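Hypothetical protein yiiM (Escherichia coli, PDB 1O65) is of unproven function but carries a MOSC domain and may bind molybdenum and act as an oxidoreductase on nitrogen-containing compounds. Local coordinates at residues M13-D18 / D114-G119; L44-L49 / A121-S126; P128-Y133 / K211-T216; A187-H192 / Y200-S205. One frame throughout, in Å; residues are numbered along the deposited sequence.

How the interactions relate
Along the chain the contacts fall into two groups. Interactions 1 and 2 interleave, their centres about 11 Å apart, and draw on neighbouring antiparallel strands of one sheet, 115-118 in interaction 1 and 121-128 in interaction 2. Both lie in the β part of the molecule, interaction 2 bridging from the large mixed sheet to the small antiparallel one. Strand 121-128 then runs straight into 128-133, so interaction 3 begins where interaction 2's strand leaves off and joins the β part to the C-terminal helices. Interaction 4, nested within the loop that interaction 3 closes, pairs two of those helices; the two centres are about 11 Å apart, whereas those of interactions 1 and 4 are about 25 Å apart.

Interaction 1. Residues M13-D18 / D114-G119; sequences MRYPVD and DIFRWG
Trp118 and Val17 meet through the nitrogen-bearing side of an indole and a single methyl group. From CB, the Trp118 side chain leaves its strand with CG anti to the backbone N (chi1 -174°), which swings the indole out to the neighbourhood of Val17. The first atom of the ring to meet that residue is NE1, 3.8 Å from Val17 CG1. The same methyl serves the next two atoms as well: CE2 lies 4.1 Å from CG1, and CZ2 is just as near. Val17 CG1 approaches obliquely, and the two side chains cross at about a right angle. A β-branched valine suits the place, since one methyl can address the indole while the residue stays in an extended backbone. The polar atom of the ring is not neglected either, as NE1 makes weak hydrogen bonds to the carbonyl oxygens of Ser167 and Ala170.

A second, looser touch joins the other two aromatic side chains. Tyr15 CD2 comes to the edge of the Phe116 ring, near its plane, 4.3 Å from Phe116 CE2.

The backbones themselves stand well apart, the CA atoms of Val17 and Trp118 being 9.7 Å from each other, because strand 172-176 pairs with both strands and lies between them. Leu172 packs on Trp118 and Leu174 on Phe116, while Leu100 of strand 100-102 touches both Val17 and Trp118.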
loop_
_atom_site.group_PDB
_atom_site.type_symbol
_atom_site.label_atom_id
_atom_site.label_comp_id
_atom_site.label_asym_id
_atom_site.label_seq_id
_atom_site.Cartn_x
_atom_site.Cartn_y
_atom_site.Cartn_z
ATOM N N MET A 13 14.608 -0.967 -13.088
ATOM C CA MET A 13 14.336 -1.655 -11.830
ATOM C C MET A 13 13.246 -2.721 -12.062
ATOM O O MET A 13 12.148 -2.414 -12.488
ATOM C CB MET A 13 13.920 -0.724 -10.712
ATOM C CG MET A 13 14.961 0.280 -10.249
ATOM S SD MET A 13 16.609 -0.353 -10.068
ATOM C CE MET A 13 16.496 -1.581 -8.778
ATOM N N ARG A 14 13.565 -3.961 -11.749
ATOM C CA ARG A 14 12.668 -5.098 -11.929
ATOM C C ARG A 14 12.503 -5.866 -10.643
ATOM O O ARG A 14 13.455 -6.097 -9.907
ATOM C CB ARG A 14 13.227 -5.995 -13.063
ATOM C CG ARG A 14 12.524 -5.708 -14.362
ATOM C CD ARG A 14 13.389 -5.390 -15.539
ATOM N NE ARG A 14 14.082 -6.534 -16.067
ATOM C CZ ARG A 14 14.569 -6.705 -17.287
ATOM N NH1 ARG A 14 14.468 -5.799 -18.242
ATOM N NH2 ARG A 14 15.187 -7.845 -17.552
ATOM N N TYR A 15 11.256 -6.156 -10.250
ATOM C CA TYR A 15 11.005 -6.827 -8.975
ATOM C C TYR A 15 10.088 -8.028 -9.125
ATOM O O TYR A 15 8.911 -7.901 -9.482
ATOM C CB TYR A 15 10.446 -5.839 -7.960
ATOM C CG TYR A 15 11.268 -4.585 -7.742
ATOM C CD1 TYR A 15 12.280 -4.517 -6.800
ATOM C CD2 TYR A 15 11.048 -3.457 -8.529
ATOM C CE1 TYR A 15 13.026 -3.365 -6.600
ATOM C CE2 TYR A 15 11.788 -2.305 -8.351
ATOM C CZ TYR A 15 12.771 -2.267 -7.383
ATOM O OH TYR A 15 13.477 -1.098 -7.221
ATOM N N PRO A 16 10.670 -9.218 -8.948
ATOM C CA PRO A 16 9.896 -10.458 -9.014
ATOM C C PRO A 16 8.742 -10.363 -8.035
ATOM O O PRO A 16 8.909 -9.827 -6.926
ATOM C CB PRO A 16 10.895 -11.521 -8.650
ATOM C CG PRO A 16 12.214 -10.992 -9.067
ATOM C CD PRO A 16 12.118 -9.484 -9.138
ATOM N N VAL A 17 7.561 -10.863 -8.411
ATOM C CA VAL A 17 6.449 -10.698 -7.486
ATOM C C VAL A 17 5.562 -11.898 -7.315
ATOM O O VAL A 17 5.217 -12.569 -8.283
ATOM C CB VAL A 17 5.646 -9.443 -7.921
ATOM C CG1 VAL A 17 4.869 -9.688 -9.202
ATOM C CG2 VAL A 17 4.726 -8.978 -6.808
ATOM N N ASP A 18 5.201 -12.209 -6.081
ATOM C CA ASP A 18 4.251 -13.275 -5.761
ATOM C C ASP A 18 2.865 -12.620 -5.671
ATOM O O ASP A 18 2.754 -11.530 -5.093
ATOM C CB ASP A 18 4.623 -13.919 -4.420
ATOM C CG ASP A 18 5.889 -14.748 -4.535
ATOM O OD1 ASP A 18 6.138 -15.289 -5.644
ATOM O OD2 ASP A 18 6.621 -14.879 -3.550
ATOM N N ASP A 114 4.344 6.433 -8.339
ATOM C CA ASP A 114 5.213 5.558 -9.146
ATOM C C ASP A 114 4.319 4.729 -10.066
ATOM O O ASP A 114 3.248 4.271 -9.660
ATOM C CB ASP A 114 6.152 4.672 -8.365
ATOM C CG ASP A 114 7.429 5.292 -7.854
ATOM O OD1 ASP A 114 7.921 6.351 -8.310
ATOM O OD2 ASP A 114 8.008 4.663 -6.921
ATOM N N ILE A 115 4.748 4.637 -11.317
ATOM C CA ILE A 115 4.000 3.863 -12.295
ATOM C C ILE A 115 4.887 2.676 -12.699
ATOM O O ILE A 115 6.030 2.860 -13.114
ATOM C CB ILE A 115 3.593 4.648 -13.529
ATOM C CG1 ILE A 115 2.637 5.792 -13.158
ATOM C CG2 ILE A 115 2.942 3.740 -14.587
ATOM C CD1 ILE A 115 2.513 6.837 -14.254
ATOM N N PHE A 116 4.325 1.490 -12.531
ATOM C CA PHE A 116 5.009 0.262 -12.851
ATOM C C PHE A 116 4.281 -0.463 -14.003
ATOM O O PHE A 116 3.056 -0.443 -14.076
ATOM C CB PHE A 116 5.084 -0.682 -11.664
ATOM C CG PHE A 116 5.913 -0.339 -10.483
ATOM C CD1 PHE A 116 5.429 0.578 -9.542
ATOM C CD2 PHE A 116 7.143 -0.914 -10.245
ATOM C CE1 PHE A 116 6.160 0.885 -8.408
ATOM C CE2 PHE A 116 7.899 -0.617 -9.113
ATOM C CZ PHE A 116 7.409 0.290 -8.199
ATOM N N ARG A 117 5.077 -1.028 -14.897
ATOM C CA ARG A 117 4.562 -1.867 -15.959
ATOM C C ARG A 117 4.611 -3.303 -15.367
ATOM O O ARG A 117 5.615 -3.589 -14.706
ATOM C CB ARG A 117 5.356 -1.843 -17.261
ATOM C CG ARG A 117 4.766 -2.790 -18.314
ATOM C CD ARG A 117 5.406 -2.615 -19.683
ATOM N NE ARG A 117 6.840 -2.851 -19.641
ATOM C CZ ARG A 117 7.739 -2.330 -20.469
ATOM N NH1 ARG A 117 7.376 -1.517 -21.444
ATOM N NH2 ARG A 117 9.033 -2.626 -20.298
ATOM N N TRP A 118 3.528 -4.027 -15.512
ATOM C CA TRP A 118 3.383 -5.385 -15.021
ATOM C C TRP A 118 2.661 -6.218 -16.090
ATOM O O TRP A 118 1.449 -6.115 -16.271
ATOM C CB TRP A 118 2.611 -5.435 -13.691
ATOM C CG TRP A 118 2.552 -6.792 -13.052
ATOM C CD1 TRP A 118 3.483 -7.795 -13.170
ATOM C CD2 TRP A 118 1.558 -7.294 -12.145
ATOM N NE1 TRP A 118 3.122 -8.882 -12.424
ATOM C CE2 TRP A 118 1.927 -8.609 -11.805
ATOM C CE3 TRP A 118 0.373 -6.773 -11.625
ATOM C CZ2 TRP A 118 1.165 -9.411 -10.945
ATOM C CZ3 TRP A 118 -0.390 -7.573 -10.783
ATOM C CH2 TRP A 118 0.015 -8.862 -10.433
ATOM N N GLY A 119 3.481 -6.935 -16.871
ATOM C CA GLY A 119 2.963 -7.758 -17.960
ATOM C C GLY A 119 2.254 -6.813 -18.933
ATOM O O GLY A 119 2.897 -5.899 -19.452
#

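Interaction 2. Residues L44-L49 / A121-S126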
loop_
_atom_site.group_PDB
_atom_site.type_symbol
_atom_site.label_atom_id
_atom_site.label_comp_id
_atom_site.label_asym_id
_atom_site.label_seq_id
_atom_site.Cartn_x
_atom_site.Cartn_y
_atom_site.Cartn_z
ATOM N N LEU A 44 -3.481 -14.053 -15.018
ATOM C CA LEU A 44 -4.822 -13.582 -14.774
ATOM C C LEU A 44 -4.955 -12.110 -15.196
ATOM O O LEU A 44 -4.016 -11.325 -15.304
ATOM C CB LEU A 44 -5.300 -13.786 -13.351
ATOM C CG LEU A 44 -4.642 -13.050 -12.199
ATOM C CD1 LEU A 44 -5.145 -13.568 -10.860
ATOM C CD2 LEU A 44 -3.114 -13.135 -12.241
ATOM N N MET A 45 -6.191 -11.745 -15.472
ATOM C CA MET A 45 -6.590 -10.437 -15.909
ATOM C C MET A 45 -6.644 -9.440 -14.754
ATOM O O MET A 45 -7.166 -9.722 -13.664
ATOM C CB MET A 45 -7.966 -10.569 -16.580
ATOM C CG MET A 45 -8.434 -9.308 -17.270
ATOM S SD MET A 45 -7.305 -8.707 -18.556
ATOM C CE MET A 45 -7.835 -6.987 -18.575
ATOM N N LEU A 46 -5.939 -8.320 -14.928
ATOM C CA LEU A 46 -6.000 -7.266 -13.907
ATOM C C LEU A 46 -6.953 -6.190 -14.449
ATOM O O LEU A 46 -6.657 -5.584 -15.491
ATOM C CB LEU A 46 -4.634 -6.688 -13.571
ATOM C CG LEU A 46 -4.605 -5.359 -12.818
ATOM C CD1 LEU A 46 -5.407 -5.385 -11.519
ATOM C CD2 LEU A 46 -3.179 -4.910 -12.518
ATOM N N THR A 47 -8.097 -6.030 -13.796
ATOM C CA THR A 47 -9.076 -5.037 -14.252
ATOM C C THR A 47 -8.984 -3.767 -13.433
ATOM O O THR A 47 -8.276 -3.721 -12.428
ATOM C CB THR A 47 -10.517 -5.589 -14.219
ATOM O OG1 THR A 47 -11.371 -4.640 -14.907
ATOM C CG2 THR A 47 -11.062 -5.755 -12.826
ATOM N N GLU A 48 -9.743 -2.741 -13.761
ATOM C CA GLU A 48 -9.763 -1.481 -13.045
ATOM C C GLU A 48 -9.841 -1.638 -11.530
ATOM O O GLU A 48 -9.172 -0.954 -10.779
ATOM C CB GLU A 48 -11.016 -0.678 -13.464
ATOM C CG GLU A 48 -11.207 0.590 -12.635
ATOM C CD GLU A 48 -12.343 1.459 -13.128
ATOM O OE1 GLU A 48 -13.518 1.092 -12.907
ATOM O OE2 GLU A 48 -12.089 2.527 -13.722
ATOM N N LEU A 49 -10.753 -2.492 -11.080
ATOM C CA LEU A 49 -11.037 -2.712 -9.688
ATOM C C LEU A 49 -10.166 -3.733 -8.989
ATOM O O LEU A 49 -10.249 -3.873 -7.777
ATOM C CB LEU A 49 -12.528 -3.133 -9.584
ATOM C CG LEU A 49 -13.527 -2.041 -9.997
ATOM C CD1 LEU A 49 -14.955 -2.551 -9.781
ATOM C CD2 LEU A 49 -13.280 -0.768 -9.202
ATOM N N ALA A 121 -0.161 -4.793 -18.010
ATOM C CA ALA A 121 -0.787 -3.744 -17.237
ATOM C C ALA A 121 0.136 -2.591 -16.868
ATOM O O ALA A 121 1.341 -2.629 -17.038
ATOM C CB ALA A 121 -1.389 -4.318 -15.941
ATOM N N LEU A 122 -0.474 -1.547 -16.357
ATOM C CA LEU A 122 0.141 -0.329 -15.879
ATOM C C LEU A 122 -0.560 0.033 -14.555
ATOM O O LEU A 122 -1.787 0.140 -14.511
ATOM C CB LEU A 122 -0.010 0.843 -16.848
ATOM C CG LEU A 122 0.814 0.795 -18.124
ATOM C CD1 LEU A 122 0.501 1.987 -19.017
ATOM C CD2 LEU A 122 2.306 0.696 -17.825
ATOM N N ILE A 123 0.230 0.080 -13.492
ATOM C CA ILE A 123 -0.301 0.360 -12.171
ATOM C C ILE A 123 0.422 1.573 -11.574
ATOM O O ILE A 123 1.567 1.844 -11.975
ATOM C CB ILE A 123 -0.183 -0.855 -11.230
ATOM C CG1 ILE A 123 1.258 -1.219 -10.939
ATOM C CG2 ILE A 123 -0.958 -2.033 -11.836
ATOM C CD1 ILE A 123 1.484 -2.321 -9.915
ATOM N N GLN A 124 -0.286 2.287 -10.698
ATOM C CA GLN A 124 0.259 3.466 -10.078
ATOM C C GLN A 124 0.036 3.493 -8.564
ATOM O O GLN A 124 -1.070 3.278 -8.096
ATOM C CB GLN A 124 -0.334 4.735 -10.704
ATOM C CG GLN A 124 0.247 6.023 -10.066
ATOM C CD GLN A 124 -0.172 7.245 -10.857
ATOM O OE1 GLN A 124 -1.360 7.474 -11.073
ATOM N NE2 GLN A 124 0.777 8.058 -11.277
ATOM N N VAL A 125 1.090 3.830 -7.829
ATOM C CA VAL A 125 0.995 3.888 -6.353
ATOM C C VAL A 125 0.069 5.038 -5.992
ATOM O O VAL A 125 0.305 6.161 -6.423
ATOM C CB VAL A 125 2.362 4.044 -5.686
ATOM C CG1 VAL A 125 2.231 4.191 -4.176
ATOM C CG2 VAL A 125 3.245 2.850 -6.038
ATOM N N SER A 126 -0.993 4.751 -5.247
ATOM C CA SER A 126 -1.986 5.797 -4.969
ATOM C C SER A 126 -2.013 6.250 -3.533
ATOM O O SER A 126 -2.446 7.362 -3.226
ATOM C CB SER A 126 -3.365 5.234 -5.378
ATOM O OG SER A 126 -3.725 4.258 -4.397
#
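Leu46 reaches over to Ala121 and Ile123 with one methyl, CD2, which meets two residues of the facing strand at once. It is 3.7 Å from Ile123 CG2 and 3.9 Å from Ala121 CB. Residues 121 and 123 are two apart along an extended strand and so send their side chains to the same side, giving the leucine methyl a pair of apolar groups to rest against.

The orientations differ from one partner to the other. Leu46 and Ile123 cross at about a right angle, so that the tip of one branched chain meets a branch of the other instead of lying alongside it. Ile123 carries CG1 between its backbone N and carbonyl carbon (chi1 65°), and its shorter branch, CG2, is the one that meets Leu46. Ala121 has nothing beyond CB to present; a residue this small is consistent with the close approach here, the CA atoms of Leu46 and Ala121 being 7.1 Å apart, while the longer leucine spans the distance.

No hydrogen bond passes between the segments, for they belong to separate sheets: strand 43-47 is the middle of a small antiparallel sheet, and strand 121-128 is part of the large mixed one. Val160, Val166 and Trp118 pack round Leu46 as well, extending the apolar surroundings. Such apolar filling between sheets is consistent with the β-barrel-like body of a MOSC domain.

Interaction 3. Residues P128-Y133 / K211-T216; sequences PRSPCY and KSWTRT
Pro128 sets its CD over one face of the Trp213 six-membered ring, while CG lies out past the rim near CH2. CD stands 3.6 Å from the centroid of that ring and only 13° off the ring normal, a CH-π contact. The approach of Pro128 CG to Trp213 CH2 is 3.5 Å. Proline suits the place because its ring is compact and its CD hydrogens, next to the ring nitrogen, are somewhat polarised toward the π cloud. Ser130 approaches otherwise: its OG lies at the edge of the indole near its plane, 4.3 Å from CZ2, too far for more than a loose touch.

The contact joins two parts of the fold, since Pro128 ends strand 121-128 of the MOSC β region and Trp213 belongs to helix 211-223 of the three-helix domain. Trp213 also meets Trp191 of helix 183-191 edge-to-face and touches Ala190, while Val183 and Ala186 of that helix pack on Pro128. Replacing Trp213 with an alanine would probably leave the Pro128 ring without its aromatic partner and open a gap between the strand end and the helices. At the start of the helix, the backbone N of Trp213 is hydrogen-bonded to Ser210 OG.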
loop_
_atom_site.group_PDB
_atom_site.type_symbol
_atom_site.label_atom_id
_atom_site.label_comp_id
_atom_site.label_asym_id
_atom_site.label_seq_id
_atom_site.Cartn_x
_atom_site.Cartn_y
_atom_site.Cartn_z
ATOM N N PRO A 128 -0.385 5.127 0.834
ATOM C CA PRO A 128 0.149 4.145 1.794
ATOM C C PRO A 128 -1.042 3.338 2.280
ATOM O O PRO A 128 -2.171 3.819 2.089
ATOM C CB PRO A 128 0.779 4.974 2.880
ATOM C CG PRO A 128 0.835 6.377 2.389
ATOM C CD PRO A 128 -0.181 6.508 1.283
ATOM N N ARG A 129 -0.891 2.076 2.635
ATOM C CA ARG A 129 -2.013 1.290 3.144
ATOM C C ARG A 129 -2.309 1.755 4.579
ATOM O O ARG A 129 -1.394 1.969 5.382
ATOM C CB ARG A 129 -1.709 -0.199 3.066
ATOM C CG ARG A 129 -2.851 -1.134 3.518
ATOM C CD ARG A 129 -2.696 -1.446 5.014
ATOM N NE ARG A 129 -3.523 -2.592 5.398
ATOM C CZ ARG A 129 -3.227 -3.865 5.125
ATOM N NH1 ARG A 129 -2.108 -4.172 4.459
ATOM N NH2 ARG A 129 -4.082 -4.814 5.491
ATOM N N SER A 130 -3.552 1.954 4.886
ATOM C CA SER A 130 -4.092 2.393 6.154
ATOM C C SER A 130 -4.438 1.264 7.117
ATOM O O SER A 130 -5.526 0.697 7.026
ATOM C CB SER A 130 -5.437 3.113 5.874
ATOM O OG SER A 130 -5.336 4.497 5.988
ATOM N N PRO A 131 -3.625 1.017 8.126
ATOM C CA PRO A 131 -3.913 -0.015 9.113
ATOM C C PRO A 131 -5.318 0.149 9.686
ATOM O O PRO A 131 -5.777 1.249 9.987
ATOM C CB PRO A 131 -2.865 0.159 10.186
ATOM C CG PRO A 131 -2.077 1.349 9.855
ATOM C CD PRO A 131 -2.419 1.790 8.471
ATOM N N CYS A 132 -6.013 -0.942 9.810
ATOM C CA CYS A 132 -7.372 -1.045 10.301
ATOM C C CYS A 132 -7.430 -2.069 11.436
ATOM O O CYS A 132 -6.701 -3.059 11.439
ATOM C CB CYS A 132 -8.237 -1.475 9.120
ATOM S SG CYS A 132 -9.918 -1.984 9.421
ATOM N N TYR A 133 -8.285 -1.832 12.416
ATOM C CA TYR A 133 -8.525 -2.678 13.556
ATOM C C TYR A 133 -8.888 -4.109 13.200
ATOM O O TYR A 133 -8.723 -4.995 14.054
ATOM C CB TYR A 133 -9.634 -2.076 14.468
ATOM C CG TYR A 133 -10.992 -2.222 13.817
ATOM C CD1 TYR A 133 -11.431 -1.317 12.864
ATOM C CD2 TYR A 133 -11.800 -3.313 14.121
ATOM C CE1 TYR A 133 -12.659 -1.485 12.238
ATOM C CE2 TYR A 133 -13.024 -3.489 13.505
ATOM C CZ TYR A 133 -13.446 -2.565 12.574
ATOM O OH TYR A 133 -14.671 -2.735 11.963
ATOM N N LYS A 211 -8.251 9.518 -4.165
ATOM C CA LYS A 211 -9.263 10.540 -3.887
ATOM C C LYS A 211 -9.506 10.664 -2.392
ATOM O O LYS A 211 -9.579 11.777 -1.849
ATOM C CB LYS A 211 -10.574 10.275 -4.613
ATOM C CG LYS A 211 -10.484 10.386 -6.131
ATOM C CD LYS A 211 -11.895 10.262 -6.709
ATOM C CE LYS A 211 -11.940 10.619 -8.178
ATOM N NZ LYS A 211 -10.682 10.242 -8.911
ATOM N N SER A 212 -9.530 9.531 -1.721
ATOM C CA SER A 212 -9.745 9.536 -0.272
ATOM C C SER A 212 -8.574 10.208 0.446
ATOM O O SER A 212 -8.780 10.929 1.417
ATOM C CB SER A 212 -9.977 8.112 0.214
ATOM O OG SER A 212 -8.750 7.451 0.353
ATOM N N TRP A 213 -7.330 10.018 0.011
ATOM C CA TRP A 213 -6.232 10.723 0.699
ATOM C C TRP A 213 -6.280 12.206 0.362
ATOM O O TRP A 213 -5.968 13.033 1.218
ATOM C CB TRP A 213 -4.885 10.064 0.406
ATOM C CG TRP A 213 -4.585 8.954 1.369
ATOM C CD1 TRP A 213 -5.362 7.856 1.602
ATOM C CD2 TRP A 213 -3.465 8.859 2.261
ATOM N NE1 TRP A 213 -4.776 7.079 2.569
ATOM C CE2 TRP A 213 -3.622 7.664 2.995
ATOM C CE3 TRP A 213 -2.361 9.668 2.513
ATOM C CZ2 TRP A 213 -2.707 7.239 3.954
ATOM C CZ3 TRP A 213 -1.438 9.248 3.466
ATOM C CH2 TRP A 213 -1.612 8.049 4.176
ATOM N N THR A 214 -6.680 12.571 -0.857
ATOM C CA THR A 214 -6.827 13.974 -1.237
ATOM C C THR A 214 -7.851 14.666 -0.337
ATOM O O THR A 214 -7.657 15.758 0.198
ATOM C CB THR A 214 -7.293 14.074 -2.707
ATOM O OG1 THR A 214 -6.237 13.540 -3.543
ATOM C CG2 THR A 214 -7.586 15.511 -3.084
ATOM N N ARG A 215 -8.979 13.977 -0.149
ATOM C CA ARG A 215 -10.055 14.429 0.710
ATOM C C ARG A 215 -9.586 14.637 2.140
ATOM O O ARG A 215 -9.733 15.729 2.698
ATOM C CB ARG A 215 -11.195 13.387 0.665
ATOM C CG ARG A 215 -12.361 13.745 1.560
ATOM C CD ARG A 215 -13.406 12.659 1.603
ATOM N NE ARG A 215 -14.667 13.103 2.095
ATOM C CZ ARG A 215 -15.086 13.649 3.203
ATOM N NH1 ARG A 215 -14.253 13.915 4.208
ATOM N NH2 ARG A 215 -16.392 13.943 3.318
ATOM N N THR A 216 -8.949 13.636 2.746
ATOM C CA THR A 216 -8.473 13.779 4.126
ATOM C C THR A 216 -7.535 14.975 4.263
ATOM O O THR A 216 -7.649 15.804 5.170
ATOM C CB THR A 216 -7.704 12.526 4.562
ATOM O OG1 THR A 216 -8.592 11.412 4.465
ATOM C CG2 THR A 216 -7.153 12.645 5.976
#

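Interaction 4. Residues A187-H192 / Y200-S205; sequences AAIAWH and YHRLLS
Ile189 touches three residues of helix 197-204 and is the centre of this helix-helix contact in the C-terminal three-helix domain. The short segments 187-191 and 200-204 run largely against each other, at 134° between their N-to-C directions, with axes 10.4 Å apart. Ile189 CG2, anti to the backbone N, faces Tyr200 CD1 at 3.8 Å; the two side chains slide past each other in opposite directions. The same methyl is 4.2 Å from Leu203 CD2. The other branch ends in CD1, which lies 4.2 Å from Arg202 NH1 and equally near Leu203 CB. A branched residue fits here because its two arms spread over the helix, CG2 to Tyr200, CD1 to Arg202, and both to Leu203.

An alanine at Ile189 would lose both arms and is likely to open a gap between the helices, with Tyr200 and Leu203 left without this aliphatic partner.

Further out, Glu185 forms a salt bridge with Arg202 NH1, which probably helps to place the guanidinium beside CD1. Phe195 stacks edge-to-face with Tyr200, and Met217 of helix 211-223 also touches that tyrosine. A water completes the link: it accepts a hydrogen bond from Tyr200 OH, 2.5 Å away, and donates one to the backbone O of Ile189 at 2.6 Å.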
loop_
_atom_site.group_PDB
_atom_site.type_symbol
_atom_site.label_atom_id
_atom_site.label_comp_id
_atom_site.label_asym_id
_atom_site.label_seq_id
_atom_site.Cartn_x
_atom_site.Cartn_y
_atom_site.Cartn_z
ATOM N N ALA A 187 3.058 8.463 4.657
ATOM C CA ALA A 187 2.633 7.840 5.879
ATOM C C ALA A 187 2.962 8.755 7.061
ATOM O O ALA A 187 2.023 9.000 7.830
ATOM C CB ALA A 187 3.211 6.444 6.100
ATOM N N ALA A 188 4.129 9.347 7.132
ATOM C CA ALA A 188 4.535 10.208 8.224
ATOM C C ALA A 188 3.728 11.500 8.296
ATOM O O ALA A 188 3.397 12.047 9.356
ATOM C CB ALA A 188 6.041 10.567 8.097
ATOM N N ILE A 189 3.485 12.086 7.146
ATOM C CA ILE A 189 2.681 13.288 7.042
ATOM C C ILE A 189 1.260 12.997 7.536
ATOM O O ILE A 189 0.597 13.854 8.123
ATOM C CB ILE A 189 2.593 13.782 5.572
ATOM C CG1 ILE A 189 3.961 14.266 5.095
ATOM C CG2 ILE A 189 1.523 14.856 5.474
ATOM C CD1 ILE A 189 4.080 14.627 3.630
ATOM N N ALA A 190 0.723 11.832 7.234
ATOM C CA ALA A 190 -0.629 11.518 7.665
ATOM C C ALA A 190 -0.712 11.191 9.151
ATOM O O ALA A 190 -1.672 11.632 9.762
ATOM C CB ALA A 190 -1.206 10.299 6.933
ATOM N N TRP A 191 0.261 10.423 9.668
ATOM C CA TRP A 191 0.092 9.920 11.024
ATOM C C TRP A 191 1.167 10.216 12.042
ATOM O O TRP A 191 0.979 9.873 13.217
ATOM C CB TRP A 191 -0.032 8.378 10.919
ATOM C CG TRP A 191 -1.046 7.838 9.982
ATOM C CD1 TRP A 191 -2.377 8.167 9.946
ATOM C CD2 TRP A 191 -0.857 6.876 8.937
ATOM N NE1 TRP A 191 -2.999 7.455 8.966
ATOM C CE2 TRP A 191 -2.105 6.652 8.332
ATOM C CE3 TRP A 191 0.248 6.144 8.483
ATOM C CZ2 TRP A 191 -2.301 5.761 7.260
ATOM C CZ3 TRP A 191 0.047 5.265 7.430
ATOM C CH2 TRP A 191 -1.200 5.085 6.814
ATOM N N HIS A 192 2.336 10.745 11.682
ATOM C CA HIS A 192 3.371 10.962 12.684
ATOM C C HIS A 192 3.613 12.416 13.027
ATOM O O HIS A 192 3.936 12.728 14.175
ATOM C CB HIS A 192 4.716 10.350 12.208
ATOM C CG HIS A 192 4.683 8.879 11.945
ATOM N ND1 HIS A 192 5.636 8.245 11.195
ATOM C CD2 HIS A 192 3.804 7.909 12.282
ATOM C CE1 HIS A 192 5.381 6.955 11.104
ATOM N NE2 HIS A 192 4.247 6.718 11.766
ATOM N N TYR A 200 0.881 19.305 4.191
ATOM C CA TYR A 200 -0.351 18.857 3.554
ATOM C C TYR A 200 -0.400 19.359 2.113
ATOM O O TYR A 200 -0.785 18.622 1.197
ATOM C CB TYR A 200 -1.627 19.257 4.309
ATOM C CG TYR A 200 -1.587 18.804 5.758
ATOM C CD1 TYR A 200 -1.052 17.553 6.082
ATOM C CD2 TYR A 200 -2.052 19.584 6.785
ATOM C CE1 TYR A 200 -0.953 17.117 7.377
ATOM C CE2 TYR A 200 -1.981 19.149 8.098
ATOM C CZ TYR A 200 -1.439 17.923 8.388
ATOM O OH TYR A 200 -1.358 17.483 9.677
ATOM N N HIS A 201 0.092 20.584 1.868
ATOM C CA HIS A 201 0.069 21.065 0.478
ATOM C C HIS A 201 0.996 20.189 -0.376
ATOM O O HIS A 201 0.717 19.831 -1.513
ATOM C CB HIS A 201 0.459 22.532 0.394
ATOM C CG HIS A 201 0.549 23.088 -0.991
ATOM N ND1 HIS A 201 1.761 23.136 -1.672
ATOM C CD2 HIS A 201 -0.355 23.611 -1.825
ATOM C CE1 HIS A 201 1.573 23.687 -2.873
ATOM N NE2 HIS A 201 0.293 23.970 -2.981
ATOM N N ARG A 202 2.110 19.817 0.221
ATOM C CA ARG A 202 3.087 18.978 -0.469
ATOM C C ARG A 202 2.519 17.605 -0.795
ATOM O O ARG A 202 2.636 17.153 -1.937
ATOM C CB ARG A 202 4.363 18.963 0.359
ATOM C CG ARG A 202 5.208 17.720 0.283
ATOM C CD ARG A 202 6.609 18.072 0.864
ATOM N NE ARG A 202 7.593 17.330 0.100
ATOM C CZ ARG A 202 8.065 16.152 0.436
ATOM N NH1 ARG A 202 7.599 15.630 1.579
ATOM N NH2 ARG A 202 8.991 15.578 -0.349
ATOM N N LEU A 203 1.824 16.941 0.126
ATOM C CA LEU A 203 1.258 15.628 -0.131
ATOM C C LEU A 203 0.171 15.705 -1.187
ATOM O O LEU A 203 0.094 14.856 -2.093
ATOM C CB LEU A 203 0.759 14.909 1.118
ATOM C CG LEU A 203 0.116 13.524 0.897
ATOM C CD1 LEU A 203 1.035 12.570 0.151
ATOM C CD2 LEU A 203 -0.246 12.895 2.248
ATOM N N LEU A 204 -0.635 16.743 -1.179
ATOM C CA LEU A 204 -1.713 16.928 -2.149
ATOM C C LEU A 204 -1.161 17.164 -3.552
ATOM O O LEU A 204 -1.928 17.001 -4.503
ATOM C CB LEU A 204 -2.644 18.070 -1.778
ATOM C CG LEU A 204 -3.626 17.891 -0.620
ATOM C CD1 LEU A 204 -4.091 19.249 -0.114
ATOM C CD2 LEU A 204 -4.856 17.055 -1.031
ATOM N N SER A 205 0.118 17.471 -3.721
ATOM C CA SER A 205 0.767 17.726 -4.987
ATOM C C SER A 205 1.334 16.466 -5.638
ATOM O O SER A 205 1.723 16.472 -6.806
ATOM C CB SER A 205 1.939 18.735 -4.782
ATOM O OG SER A 205 1.352 19.978 -4.324
HETATM O O HOH W 1 0.177 15.536 10.099
#